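PDB 2ET1: oxalate oxidase 1 from Hordeum vulgare, which oxidises oxalate with molecular oxygen at a manganese site, giving carbon dioxide and the hydrogen peroxide it releases into the plant apoplast. Local coordinates for residues P86-P91 / H137-V142; V77-G82 / A147-S152; G97-G102 / R121-G126; H90-E95 / S155-I160. All coordinates share one frame; numbering follows the deposited sequence.

Strand 73-79 is the first of the contact-bearing strands along the chain; interaction 2 pairs its end (77-82) with 147-152 and closes a long loop that holds interactions 1 and 3. Next, 86-91 meets 137-142 in interaction 1, on the other sheet of the cupin barrel. Interaction 4 starts from the same stretch, His-90 and Pro-91 being common to both, and joins 90-95 to 155-160; it crosses interaction 2, since their segments alternate along the chain. Interaction 3, between 97-102 and 121-126, spans the shortest loop, nested inside the other three. Interactions 1, 2 and 4 all touch the bound glyoxylate, whereas interaction 3 links the two sheets at a distance from it.

Interaction 1 of 4, residues P86-P91 / H137-V142; sequences PPHIHP and HFQFNV. With MN (manganese (II) ion), chain B; GLV (glyoxylic acid), chain C.
His-88 and His-137 face each other as an antiparallel hydrogen-bonded pair inside the cupin barrel, and with His-90 they supply the three imidazoles of its manganese site. The backbone N of His-88 gives a bond of 2.9 Å to O of His-137, and His-137 N returns one to His-88 O. In His-137, CB sets out to the same side of the sheet as that of His-88. With chi1 at 60°, CG sits between the backbone N and the carbonyl carbon, which turns the ring back over the neighbouring strand. ND1 passes His-88 O at a poor angle; it bonds Leu-135 O. CE1 comes within 3.4 Å of His-90 CD2, CD2 lies 3.7 Å from His-88 NE2, and NE2 binds manganese at 2.3 Å. The His-88 and His-137 rings meet obliquely, planes 51° apart, their NE2 atoms converging on the metal, which Glu-95 also binds. His-88 is fixed in rotation from behind, where ND1 donates to Pro-86 O at 2.9 Å, nearly in the ring plane. Beyond the histidines, Gln-139 OE1 accepts from Asn-85, and Gln-139 NE2 donates to the metal-bound water 2.9 Å away, which donates to glyoxylate O2 at 2.6 Å.

Interaction 2 of 4, residues V77-G82 / A147-S152; sequences VDFAPG and AYMVVS. With GLV (glyoxylic acid), chain C.
Met-149 lays its side chain alongside Val-77, its CE resting 3.7 Å from Val-77 CG2. Both methyls also reach the ligand: Met-149 CE lies 3.4 Å from glyoxylate O2, and Val-77 CG2 approaches the same oxygen at 3.6 Å. Met-149 CG stands between the backbone N and the carbonyl carbon (chi1 62°), and the chain runs on extended from there, which carries CE to the ligand. Its sulfur meets Phe-79 at the ring edge, a Met-aromatic contact with SD 5.5 Å from the centroid, while CG touches Phe-79 CE2. Strands 73-79 and 147-153 are antiparallel neighbours in one sheet of the cupin barrel, and Val-77, Phe-79, Ala-147 and Met-149 share the face that looks into it. Val-77 with Met-149 and Phe-79 with Ala-147 are hydrogen-bonded pairs, each joined by two backbone bonds; the shortest of the four runs from Phe-79 N to Ala-147 O at 2.8 Å. Asp-78 and Tyr-148, the non-hydrogen-bonded pair between them, lie side by side on the reverse face. There Asp-78 OD1 sits 3.1 Å from Tyr-148 CB, the carboxylate and ring planes 31° apart. Asp-78 OD2 forms a salt bridge with Arg-76, which also makes a cation-pi contact with the Tyr-148 ring.

Interaction 3 of 4, residues G97-G102 / R121-G126; sequences GMVMKG and RVVRAG
Val-99 O takes the backbone N-H of Gly-126 in a straight bond of 2.8 Å, the single direct hydrogen bond between 97-102 and 121-126. The donor approaches almost along the line of the carbonyl, and Ala-125 CA adds a C-H contact to the same oxygen. A second link is through water: one molecule donates to Gly-102 O at 2.7 Å and accepts from Ala-125 N at 2.9 Å, tying the end of one segment to the turn of the other. Between these links Val-99 points at its partner. Its CG2 meets Val-123 CG1 at 3.6 Å, the two side chains crossing at a slant, while CB touches Arg-124 O. Val-99 CG1, anti to the backbone N with chi1 at 167°, rests against the carbonyl carbon of Arg-124. Met-98 runs out straight and then bends at SD, putting CE 3.6 Å from Gly-126 O and SD beside Gly-126 CA. Replacing Met-98 with an alanine would probably leave a gap beside Gly-126 and remove the packing on Met-74 of a neighbouring subunit. Gly-126 and Gly-102 have positive phi, where a CB would collide with the preceding carbonyl oxygen. Met-100 and Lys-101 both face Tyr-148, a classic beta bulge near the end of strand 95-101, where the turn 124-126 carries the chain from strand 118-123 of one sheet of the cupin barrel to strand 128-131 of the other.

Interaction 4 of 4, residues H90-E95 / S155-I160; sequences HPRATE and SQNPGI. With MN (manganese (II) ion), chain B; GLV (glyoxylic acid), chain C.
The loop 90-95 of the cupin metal site, which runs from one manganese ligand, His-90, to another, Glu-95, is held against the loop 155-160 by hydrogen bonds to three successive carbonyls. His-90 uses its non-metal nitrogen here: ND1 donates to Gly-159 O at 2.9 Å, the oxygen lying in the ring plane and the bond running at 163°. This fixes the rotation of the imidazole from the side away from the metal. Ile-160 CG1 lies at the edge of the same ring, while its CD1 reaches glyoxylate O1 at 3.8 Å. Next, Arg-92 N donates to Pro-158 O at 3.2 Å. The Arg-92 side chain, bent at chi3 (-62°), grips Asn-157 O side-on with NE at 3.3 Å and NH2 at 3.1 Å, the oxygen lying somewhat out of the guanidinium plane, and Pro-158 O lies over one face of that group. NH1 forms a salt bridge with Asp-8 of a neighbouring subunit. A water bridges Arg-92 NE, Ser-155 OG and Asn-157 O. A leucine in place of Arg-92 would probably leave Asn-157 O without its two side-chain donors and Asp-8 of the neighbouring subunit without its salt-bridge partner. Ala-93 CB fills in beside Pro-158 CB (3.7 Å) and Ser-155 CB. Ser-155 OG accepts from Asn-157 N, an ST turn, and is also bonded to Asp-2. Glu-95 OE1 binds the metal at 2.2 Å as strand 95-101 begins. Phe-153, on strand 147-153, packs against Ala-93, Glu-95 and Pro-158 and meets the His-90 ring edge-to-face, while strand 128-131 touches Thr-94 and Glu-95.

Interaction 1 of 4, residues P86-P91 / H137-V142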
loop_
_atom_site.group_PDB
_atom_site.type_symbol
_atom_site.label_atom_id
_atom_site.label_comp_id
_atom_site.label_asym_id
_atom_site.label_seq_id
_atom_site.Cartn_x
_atom_site.Cartn_y
_atom_site.Cartn_z
ATOM N N PRO A 86 10.712 -25.193 14.584
ATOM C CA PRO A 86 9.989 -26.091 13.670
ATOM C C PRO A 86 9.296 -25.383 12.504
ATOM O O PRO A 86 9.077 -24.176 12.562
ATOM C CB PRO A 86 8.945 -26.759 14.588
ATOM C CG PRO A 86 8.713 -25.775 15.679
ATOM C CD PRO A 86 10.063 -25.119 15.912
ATOM N N PRO A 87 8.955 -26.135 11.437
ATOM C CA PRO A 87 8.217 -25.573 10.293
ATOM C C PRO A 87 7.118 -24.595 10.720
ATOM O O PRO A 87 6.170 -24.985 11.428
ATOM C CB PRO A 87 7.616 -26.811 9.646
ATOM C CG PRO A 87 8.697 -27.847 9.854
ATOM C CD PRO A 87 9.238 -27.572 11.241
ATOM N N HIS A 88 7.266 -23.332 10.313
ATOM C CA HIS A 88 6.332 -22.266 10.692
ATOM C C HIS A 88 6.140 -21.263 9.551
ATOM O O HIS A 88 6.884 -21.295 8.565
ATOM C CB HIS A 88 6.778 -21.562 12.006
ATOM C CG HIS A 88 8.068 -20.788 11.912
ATOM N ND1 HIS A 88 9.310 -21.394 11.937
ATOM C CD2 HIS A 88 8.305 -19.453 11.836
ATOM C CE1 HIS A 88 10.251 -20.465 11.854
ATOM N NE2 HIS A 88 9.669 -19.280 11.811
ATOM N N ILE A 89 5.162 -20.362 9.720
ATOM C CA ILE A 89 4.754 -19.340 8.731
ATOM C C ILE A 89 4.510 -18.002 9.437
ATOM O O ILE A 89 4.020 -17.977 10.570
ATOM C CB ILE A 89 3.464 -19.795 8.008
ATOM C CG1 ILE A 89 3.815 -20.977 7.093
ATOM C CG2 ILE A 89 2.794 -18.634 7.236
ATOM C CD1 ILE A 89 2.697 -21.594 6.355
ATOM N N HIS A 90 4.879 -16.902 8.775
ATOM C CA HIS A 90 4.503 -15.549 9.228
ATOM C C HIS A 90 3.430 -15.016 8.288
ATOM O O HIS A 90 3.711 -14.746 7.112
ATOM C CB HIS A 90 5.740 -14.627 9.246
ATOM C CG HIS A 90 6.859 -15.177 10.073
ATOM N ND1 HIS A 90 6.769 -15.294 11.447
ATOM C CD2 HIS A 90 8.061 -15.702 9.725
ATOM C CE1 HIS A 90 7.872 -15.867 11.910
ATOM N NE2 HIS A 90 8.672 -16.124 10.887
ATOM N N PRO A 91 2.174 -14.900 8.777
ATOM C CA PRO A 91 1.071 -14.493 7.902
ATOM C C PRO A 91 1.175 -13.090 7.297
ATOM O O PRO A 91 0.560 -12.837 6.247
ATOM C CB PRO A 91 -0.171 -14.593 8.808
ATOM C CG PRO A 91 0.342 -14.631 10.208
ATOM C CD PRO A 91 1.724 -15.217 10.147
ATOM N N HIS A 137 8.877 -22.462 6.618
ATOM C CA HIS A 137 10.351 -22.517 6.779
ATOM C C HIS A 137 10.730 -23.060 8.164
ATOM O O HIS A 137 9.884 -23.121 9.063
ATOM C CB HIS A 137 10.974 -21.124 6.530
ATOM C CG HIS A 137 10.476 -20.055 7.464
ATOM N ND1 HIS A 137 9.184 -19.572 7.420
ATOM C CD2 HIS A 137 11.107 -19.351 8.439
ATOM C CE1 HIS A 137 9.034 -18.630 8.334
ATOM N NE2 HIS A 137 10.184 -18.469 8.963
ATOM N N PHE A 138 11.988 -23.464 8.326
ATOM C CA PHE A 138 12.466 -24.049 9.593
ATOM C C PHE A 138 13.983 -23.838 9.762
ATOM O O PHE A 138 14.687 -23.501 8.796
ATOM C CB PHE A 138 12.157 -25.565 9.650
ATOM C CG PHE A 138 12.874 -26.382 8.592
ATOM C CD1 PHE A 138 14.175 -26.854 8.816
ATOM C CD2 PHE A 138 12.240 -26.680 7.380
ATOM C CE1 PHE A 138 14.851 -27.612 7.831
ATOM C CE2 PHE A 138 12.907 -27.437 6.388
ATOM C CZ PHE A 138 14.217 -27.883 6.619
ATOM N N GLN A 139 14.470 -24.038 10.988
ATOM C CA GLN A 139 15.921 -24.083 11.271
ATOM C C GLN A 139 16.233 -25.263 12.192
ATOM O O GLN A 139 15.403 -25.653 13.020
ATOM C CB GLN A 139 16.448 -22.778 11.906
ATOM C CG GLN A 139 16.285 -21.527 11.036
ATOM C CD GLN A 139 14.951 -20.826 11.246
ATOM O OE1 GLN A 139 14.303 -20.986 12.289
ATOM N NE2 GLN A 139 14.556 -20.010 10.276
ATOM N N PHE A 140 17.423 -25.839 12.031
ATOM C CA PHE A 140 17.830 -27.030 12.796
ATOM C C PHE A 140 19.323 -26.908 13.127
ATOM O O PHE A 140 20.146 -26.698 12.222
ATOM C CB PHE A 140 17.537 -28.280 11.946
ATOM C CG PHE A 140 17.851 -29.603 12.627
ATOM C CD1 PHE A 140 16.997 -30.138 13.584
ATOM C CD2 PHE A 140 18.963 -30.337 12.249
ATOM C CE1 PHE A 140 17.270 -31.366 14.192
ATOM C CE2 PHE A 140 19.251 -31.578 12.859
ATOM C CZ PHE A 140 18.401 -32.083 13.827
ATOM N N ASN A 141 19.667 -26.993 14.418
ATOM C CA ASN A 141 21.059 -26.818 14.868
ATOM C C ASN A 141 21.880 -28.084 14.603
ATOM O O ASN A 141 21.734 -29.091 15.319
ATOM C CB ASN A 141 21.111 -26.418 16.365
ATOM C CG ASN A 141 22.523 -26.095 16.848
ATOM O OD1 ASN A 141 23.483 -26.189 16.083
ATOM N ND2 ASN A 141 22.650 -25.710 18.128
ATOM N N VAL A 142 22.747 -28.011 13.590
ATOM C CA VAL A 142 23.563 -29.166 13.174
ATOM C C VAL A 142 24.963 -29.166 13.795
ATOM O O VAL A 142 25.734 -30.111 13.570
ATOM C CB VAL A 142 23.681 -29.288 11.626
ATOM C CG1 VAL A 142 22.303 -29.482 10.990
ATOM C CG2 VAL A 142 24.440 -28.097 11.024
HETATM MN MN MN B . 10.582 -17.285 10.910
HETATM C C1 GLV C . 11.320 -16.055 15.232
HETATM O O1 GLV C . 10.051 -15.397 15.216
HETATM C C2 GLV C . 11.541 -16.720 13.909
HETATM O O2 GLV C . 12.497 -17.531 13.776
HETATM O O3 GLV C . 10.772 -16.410 12.980
HETATM O O HOH W 1 12.717 -17.986 11.184
#

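Interaction 2 of 4, residues V77-G82 / A147-S152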
loop_
_atom_site.group_PDB
_atom_site.type_symbol
_atom_site.label_atom_id
_atom_site.label_comp_id
_atom_site.label_asym_id
_atom_site.label_seq_id
_atom_site.Cartn_x
_atom_site.Cartn_y
_atom_site.Cartn_z
ATOM N N VAL A 77 16.577 -15.872 18.281
ATOM C CA VAL A 77 16.274 -17.305 18.504
ATOM C C VAL A 77 17.544 -18.035 18.916
ATOM O O VAL A 77 18.564 -17.925 18.230
ATOM C CB VAL A 77 15.634 -17.996 17.258
ATOM C CG1 VAL A 77 15.135 -19.407 17.602
ATOM C CG2 VAL A 77 14.482 -17.138 16.712
ATOM N N ASP A 78 17.479 -18.733 20.058
ATOM C CA ASP A 78 18.628 -19.516 20.568
ATOM C C ASP A 78 18.328 -21.012 20.455
ATOM O O ASP A 78 17.178 -21.419 20.641
ATOM C CB ASP A 78 18.928 -19.146 22.030
ATOM C CG ASP A 78 19.428 -17.727 22.181
ATOM O OD1 ASP A 78 20.643 -17.508 21.977
ATOM O OD2 ASP A 78 18.614 -16.831 22.499
ATOM N N PHE A 79 19.361 -21.819 20.160
ATOM C CA PHE A 79 19.212 -23.267 19.890
ATOM C C PHE A 79 20.190 -24.126 20.716
ATOM O O PHE A 79 21.395 -23.921 20.639
ATOM C CB PHE A 79 19.510 -23.607 18.412
ATOM C CG PHE A 79 18.641 -22.900 17.392
ATOM C CD1 PHE A 79 17.645 -23.610 16.710
ATOM C CD2 PHE A 79 18.872 -21.568 17.052
ATOM C CE1 PHE A 79 16.854 -22.982 15.736
ATOM C CE2 PHE A 79 18.087 -20.925 16.084
ATOM C CZ PHE A 79 17.074 -21.643 15.418
ATOM N N ALA A 80 19.668 -25.109 21.456
ATOM C CA ALA A 80 20.487 -26.220 21.989
ATOM C C ALA A 80 21.010 -27.081 20.827
ATOM O O ALA A 80 20.417 -27.074 19.750
ATOM C CB ALA A 80 19.635 -27.075 22.931
ATOM N N PRO A 81 22.130 -27.820 21.021
ATOM C CA PRO A 81 22.534 -28.796 20.000
ATOM C C PRO A 81 21.412 -29.776 19.637
ATOM O O PRO A 81 20.791 -30.367 20.526
ATOM C CB PRO A 81 23.713 -29.524 20.662
ATOM C CG PRO A 81 24.287 -28.495 21.585
ATOM C CD PRO A 81 23.093 -27.769 22.139
ATOM N N GLY A 82 21.143 -29.909 18.341
ATOM C CA GLY A 82 20.057 -30.755 17.843
ATOM C C GLY A 82 18.662 -30.159 17.977
ATOM O O GLY A 82 17.663 -30.827 17.680
ATOM N N ALA A 147 23.664 -22.447 19.248
ATOM C CA ALA A 147 23.603 -21.515 18.117
ATOM C C ALA A 147 22.621 -20.380 18.405
ATOM O O ALA A 147 21.699 -20.539 19.204
ATOM C CB ALA A 147 23.196 -22.245 16.830
ATOM N N TYR A 148 22.824 -19.239 17.756
ATOM C CA TYR A 148 21.788 -18.202 17.788
ATOM C C TYR A 148 21.761 -17.322 16.545
ATOM O O TYR A 148 22.757 -17.182 15.838
ATOM C CB TYR A 148 21.795 -17.410 19.109
ATOM C CG TYR A 148 22.647 -16.174 19.186
ATOM C CD1 TYR A 148 22.105 -14.913 18.917
ATOM C CD2 TYR A 148 23.979 -16.248 19.597
ATOM C CE1 TYR A 148 22.889 -13.756 19.020
ATOM C CE2 TYR A 148 24.773 -15.103 19.704
ATOM C CZ TYR A 148 24.224 -13.871 19.413
ATOM O OH TYR A 148 25.015 -12.751 19.506
ATOM N N MET A 149 20.585 -16.760 16.286
ATOM C CA MET A 149 20.367 -15.864 15.154
ATOM C C MET A 149 19.499 -14.684 15.600
ATOM O O MET A 149 18.779 -14.769 16.610
ATOM C CB MET A 149 19.677 -16.602 13.997
ATOM C CG MET A 149 18.299 -17.137 14.324
ATOM S SD MET A 149 17.583 -18.046 12.944
ATOM C CE MET A 149 15.880 -18.103 13.418
ATOM N N VAL A 150 19.576 -13.593 14.840
ATOM C CA VAL A 150 18.689 -12.431 15.027
ATOM C C VAL A 150 18.012 -12.171 13.676
ATOM O O VAL A 150 18.697 -12.112 12.649
ATOM C CB VAL A 150 19.480 -11.183 15.514
ATOM C CG1 VAL A 150 18.588 -9.951 15.532
ATOM C CG2 VAL A 150 20.077 -11.417 16.909
ATOM N N VAL A 151 16.684 -12.015 13.682
ATOM C CA VAL A 151 15.897 -11.886 12.443
ATOM C C VAL A 151 15.022 -10.640 12.514
ATOM O O VAL A 151 14.562 -10.275 13.597
ATOM C CB VAL A 151 15.029 -13.146 12.165
ATOM C CG1 VAL A 151 15.922 -14.377 12.073
ATOM C CG2 VAL A 151 13.990 -13.372 13.242
ATOM N N SER A 152 14.821 -9.991 11.366
ATOM C CA SER A 152 14.013 -8.770 11.286
ATOM C C SER A 152 12.836 -9.007 10.333
ATOM O O SER A 152 12.911 -9.882 9.456
ATOM C CB SER A 152 14.869 -7.602 10.772
ATOM O OG SER A 152 15.956 -7.329 11.657
HETATM C C1 GLV C . 11.320 -16.055 15.232
HETATM O O1 GLV C . 10.051 -15.397 15.216
HETATM C C2 GLV C . 11.541 -16.720 13.909
HETATM O O2 GLV C . 12.497 -17.531 13.776
HETATM O O3 GLV C . 10.772 -16.410 12.980
#

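Interaction 3 of 4, residues G97-G102 / R121-G126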
loop_
_atom_site.group_PDB
_atom_site.type_symbol
_atom_site.label_atom_id
_atom_site.label_comp_id
_atom_site.label_asym_id
_atom_site.label_seq_id
_atom_site.Cartn_x
_atom_site.Cartn_y
_atom_site.Cartn_z
ATOM N N GLY A 97 17.227 -12.606 7.968
ATOM C CA GLY A 97 17.956 -13.052 9.167
ATOM C C GLY A 97 19.464 -13.178 9.024
ATOM O O GLY A 97 19.991 -13.314 7.914
ATOM N N MET A 98 20.159 -13.096 10.162
ATOM C CA MET A 98 21.611 -13.331 10.211
ATOM C C MET A 98 21.948 -14.278 11.354
ATOM O O MET A 98 21.486 -14.086 12.471
ATOM C CB MET A 98 22.396 -12.022 10.362
ATOM C CG MET A 98 23.919 -12.255 10.355
ATOM S SD MET A 98 24.881 -10.772 10.710
ATOM C CE MET A 98 25.072 -10.122 9.078
ATOM N N VAL A 99 22.777 -15.284 11.066
ATOM C CA VAL A 99 23.262 -16.196 12.104
ATOM C C VAL A 99 24.418 -15.517 12.852
ATOM O O VAL A 99 25.342 -14.985 12.225
ATOM C CB VAL A 99 23.675 -17.567 11.488
ATOM C CG1 VAL A 99 24.490 -18.417 12.495
ATOM C CG2 VAL A 99 22.424 -18.333 11.038
ATOM N N MET A 100 24.355 -15.526 14.183
ATOM C CA MET A 100 25.383 -14.869 14.998
ATOM C C MET A 100 26.459 -15.824 15.524
ATOM O O MET A 100 27.628 -15.444 15.662
ATOM C CB MET A 100 24.737 -14.082 16.138
ATOM C CG MET A 100 23.890 -12.889 15.679
ATOM S SD MET A 100 24.712 -11.687 14.597
ATOM C CE MET A 100 26.412 -11.717 15.152
ATOM N N LYS A 101 26.054 -17.057 15.825
ATOM C CA LYS A 101 26.985 -18.088 16.278
ATOM C C LYS A 101 26.431 -19.479 15.964
ATOM O O LYS A 101 25.212 -19.690 15.960
ATOM C CB LYS A 101 27.289 -17.906 17.774
ATOM C CG LYS A 101 26.459 -18.744 18.732
ATOM C CD LYS A 101 26.679 -18.401 20.230
ATOM C CE LYS A 101 28.134 -18.177 20.611
ATOM N NZ LYS A 101 28.964 -19.420 20.578
ATOM N N GLY A 102 27.329 -20.420 15.689
ATOM C CA GLY A 102 26.947 -21.807 15.455
ATOM C C GLY A 102 26.658 -22.116 13.998
ATOM O O GLY A 102 27.021 -21.338 13.107
ATOM N N ARG A 121 20.236 -24.871 3.227
ATOM C CA ARG A 121 21.677 -24.606 3.284
ATOM C C ARG A 121 22.136 -24.532 4.748
ATOM O O ARG A 121 21.400 -24.028 5.602
ATOM C CB ARG A 121 21.955 -23.257 2.587
ATOM C CG ARG A 121 23.398 -22.860 2.458
ATOM C CD ARG A 121 23.566 -21.482 1.836
ATOM N NE ARG A 121 24.976 -21.205 1.593
ATOM C CZ ARG A 121 25.454 -20.186 0.886
ATOM N NH1 ARG A 121 24.636 -19.293 0.337
ATOM N NH2 ARG A 121 26.765 -20.059 0.723
ATOM N N VAL A 122 23.349 -25.003 5.046
ATOM C CA VAL A 122 23.934 -24.736 6.374
ATOM C C VAL A 122 24.466 -23.299 6.390
ATOM O O VAL A 122 25.304 -22.935 5.560
ATOM C CB VAL A 122 25.052 -25.748 6.739
ATOM C CG1 VAL A 122 25.622 -25.438 8.125
ATOM C CG2 VAL A 122 24.494 -27.179 6.700
ATOM N N VAL A 123 23.941 -22.491 7.321
ATOM C CA VAL A 123 24.255 -21.059 7.455
ATOM C C VAL A 123 25.080 -20.813 8.735
ATOM O O VAL A 123 24.691 -21.247 9.832
ATOM C CB VAL A 123 22.932 -20.217 7.488
ATOM C CG1 VAL A 123 23.211 -18.725 7.576
ATOM C CG2 VAL A 123 22.070 -20.508 6.245
ATOM N N ARG A 124 26.215 -20.126 8.590
ATOM C CA ARG A 124 27.176 -19.948 9.706
ATOM C C ARG A 124 27.324 -18.465 10.085
ATOM O O ARG A 124 26.637 -17.610 9.503
ATOM C CB ARG A 124 28.531 -20.618 9.377
ATOM C CG ARG A 124 28.386 -22.113 9.043
ATOM C CD ARG A 124 29.705 -22.846 8.835
ATOM N NE ARG A 124 29.499 -24.277 8.586
ATOM C CZ ARG A 124 29.252 -24.824 7.393
ATOM N NH1 ARG A 124 29.158 -24.071 6.304
ATOM N NH2 ARG A 124 29.077 -26.142 7.294
ATOM N N ALA A 125 28.169 -18.158 11.075
ATOM C CA ALA A 125 28.264 -16.780 11.611
ATOM C C ALA A 125 28.469 -15.709 10.539
ATOM O O ALA A 125 29.387 -15.804 9.720
ATOM C CB ALA A 125 29.375 -16.675 12.677
ATOM N N GLY A 126 27.609 -14.681 10.566
ATOM C CA GLY A 126 27.697 -13.562 9.637
ATOM C C GLY A 126 26.993 -13.773 8.304
ATOM O O GLY A 126 26.886 -12.841 7.505
HETATM O O HOH W 2 29.461 -20.170 12.759
#

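Interaction 4 of 4, residues H90-E95 / S155-I160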
loop_
_atom_site.group_PDB
_atom_site.type_symbol
_atom_site.label_atom_id
_atom_site.label_comp_id
_atom_site.label_asym_id
_atom_site.label_seq_id
_atom_site.Cartn_x
_atom_site.Cartn_y
_atom_site.Cartn_z
ATOM N N HIS A 90 4.879 -16.902 8.775
ATOM C CA HIS A 90 4.503 -15.549 9.228
ATOM C C HIS A 90 3.430 -15.016 8.288
ATOM O O HIS A 90 3.711 -14.746 7.112
ATOM C CB HIS A 90 5.740 -14.627 9.246
ATOM C CG HIS A 90 6.859 -15.177 10.073
ATOM N ND1 HIS A 90 6.769 -15.294 11.447
ATOM C CD2 HIS A 90 8.061 -15.702 9.725
ATOM C CE1 HIS A 90 7.872 -15.867 11.910
ATOM N NE2 HIS A 90 8.672 -16.124 10.887
ATOM N N PRO A 91 2.174 -14.900 8.777
ATOM C CA PRO A 91 1.071 -14.493 7.902
ATOM C C PRO A 91 1.175 -13.090 7.297
ATOM O O PRO A 91 0.560 -12.837 6.247
ATOM C CB PRO A 91 -0.171 -14.593 8.808
ATOM C CG PRO A 91 0.342 -14.631 10.208
ATOM C CD PRO A 91 1.724 -15.217 10.147
ATOM N N ARG A 92 1.947 -12.195 7.935
ATOM C CA ARG A 92 1.906 -10.767 7.593
ATOM C C ARG A 92 3.285 -10.118 7.339
ATOM O O ARG A 92 3.406 -8.880 7.386
ATOM C CB ARG A 92 1.091 -9.971 8.649
ATOM C CG ARG A 92 -0.377 -10.417 8.747
ATOM C CD ARG A 92 -1.135 -9.631 9.802
ATOM N NE ARG A 92 -0.584 -9.843 11.135
ATOM C CZ ARG A 92 -0.945 -10.810 11.975
ATOM N NH1 ARG A 92 -1.877 -11.707 11.648
ATOM N NH2 ARG A 92 -0.363 -10.884 13.162
ATOM N N ALA A 93 4.318 -10.920 7.037
ATOM C CA ALA A 93 5.653 -10.329 6.788
ATOM C C ALA A 93 6.640 -11.235 6.066
ATOM O O ALA A 93 6.581 -12.471 6.203
ATOM C CB ALA A 93 6.280 -9.877 8.115
ATOM N N THR A 94 7.558 -10.592 5.339
ATOM C CA THR A 94 8.854 -11.182 4.943
ATOM C C THR A 94 9.828 -11.104 6.125
ATOM O O THR A 94 9.783 -10.152 6.909
ATOM C CB THR A 94 9.461 -10.403 3.741
ATOM O OG1 THR A 94 8.600 -10.512 2.591
ATOM C CG2 THR A 94 10.859 -10.950 3.334
ATOM N N GLU A 95 10.719 -12.099 6.225
ATOM C CA GLU A 95 11.780 -12.165 7.248
ATOM C C GLU A 95 13.165 -12.088 6.596
ATOM O O GLU A 95 13.386 -12.655 5.514
ATOM C CB GLU A 95 11.654 -13.493 8.013
ATOM C CG GLU A 95 12.743 -13.760 9.066
ATOM C CD GLU A 95 12.567 -15.108 9.752
ATOM O OE1 GLU A 95 11.411 -15.564 9.887
ATOM O OE2 GLU A 95 13.595 -15.721 10.146
ATOM N N SER A 155 7.103 -6.052 9.349
ATOM C CA SER A 155 5.858 -5.778 10.084
ATOM C C SER A 155 6.167 -5.563 11.570
ATOM O O SER A 155 7.108 -6.162 12.110
ATOM C CB SER A 155 4.859 -6.935 9.960
ATOM O OG SER A 155 3.677 -6.660 10.738
ATOM N N GLN A 156 5.364 -4.719 12.222
ATOM C CA GLN A 156 5.419 -4.578 13.696
ATOM C C GLN A 156 4.846 -5.802 14.427
ATOM O O GLN A 156 5.021 -5.932 15.643
ATOM C CB GLN A 156 4.649 -3.326 14.148
ATOM C CG GLN A 156 3.109 -3.442 14.032
ATOM C CD GLN A 156 2.393 -2.163 14.437
ATOM O OE1 GLN A 156 2.789 -1.069 14.040
ATOM N NE2 GLN A 156 1.339 -2.297 15.255
ATOM N N ASN A 157 4.124 -6.664 13.706
ATOM C CA ASN A 157 3.455 -7.828 14.312
ATOM C C ASN A 157 3.273 -8.908 13.234
ATOM O O ASN A 157 2.158 -9.110 12.734
ATOM C CB ASN A 157 2.094 -7.386 14.902
ATOM C CG ASN A 157 1.427 -8.452 15.771
ATOM O OD1 ASN A 157 0.185 -8.569 15.793
ATOM N ND2 ASN A 157 2.225 -9.191 16.528
ATOM N N PRO A 158 4.376 -9.605 12.867
ATOM C CA PRO A 158 4.304 -10.561 11.745
ATOM C C PRO A 158 3.354 -11.736 11.965
ATOM O O PRO A 158 2.805 -12.273 10.973
ATOM C CB PRO A 158 5.755 -11.064 11.606
ATOM C CG PRO A 158 6.394 -10.815 12.917
ATOM C CD PRO A 158 5.732 -9.551 13.455
ATOM N N GLY A 159 3.181 -12.140 13.232
ATOM C CA GLY A 159 2.412 -13.347 13.590
ATOM C C GLY A 159 3.266 -14.597 13.439
ATOM O O GLY A 159 4.196 -14.616 12.644
ATOM N N ILE A 160 2.992 -15.620 14.246
ATOM C CA ILE A 160 3.687 -16.907 14.074
ATOM C C ILE A 160 2.671 -18.048 14.050
ATOM O O ILE A 160 1.940 -18.251 15.021
ATOM C CB ILE A 160 4.747 -17.175 15.183
ATOM C CG1 ILE A 160 5.717 -15.996 15.357
ATOM C CG2 ILE A 160 5.526 -18.469 14.847
ATOM C CD1 ILE A 160 6.602 -16.109 16.606
HETATM MN MN MN B . 10.582 -17.285 10.910
HETATM C C1 GLV C . 11.320 -16.055 15.232
HETATM O O1 GLV C . 10.051 -15.397 15.216
HETATM C C2 GLV C . 11.541 -16.720 13.909
HETATM O O2 GLV C . 12.497 -17.531 13.776
HETATM O O3 GLV C . 10.772 -16.410 12.980
HETATM O O HOH W 3 0.846 -7.388 10.940
HETATM O O HOH W 1 12.717 -17.986 11.184
#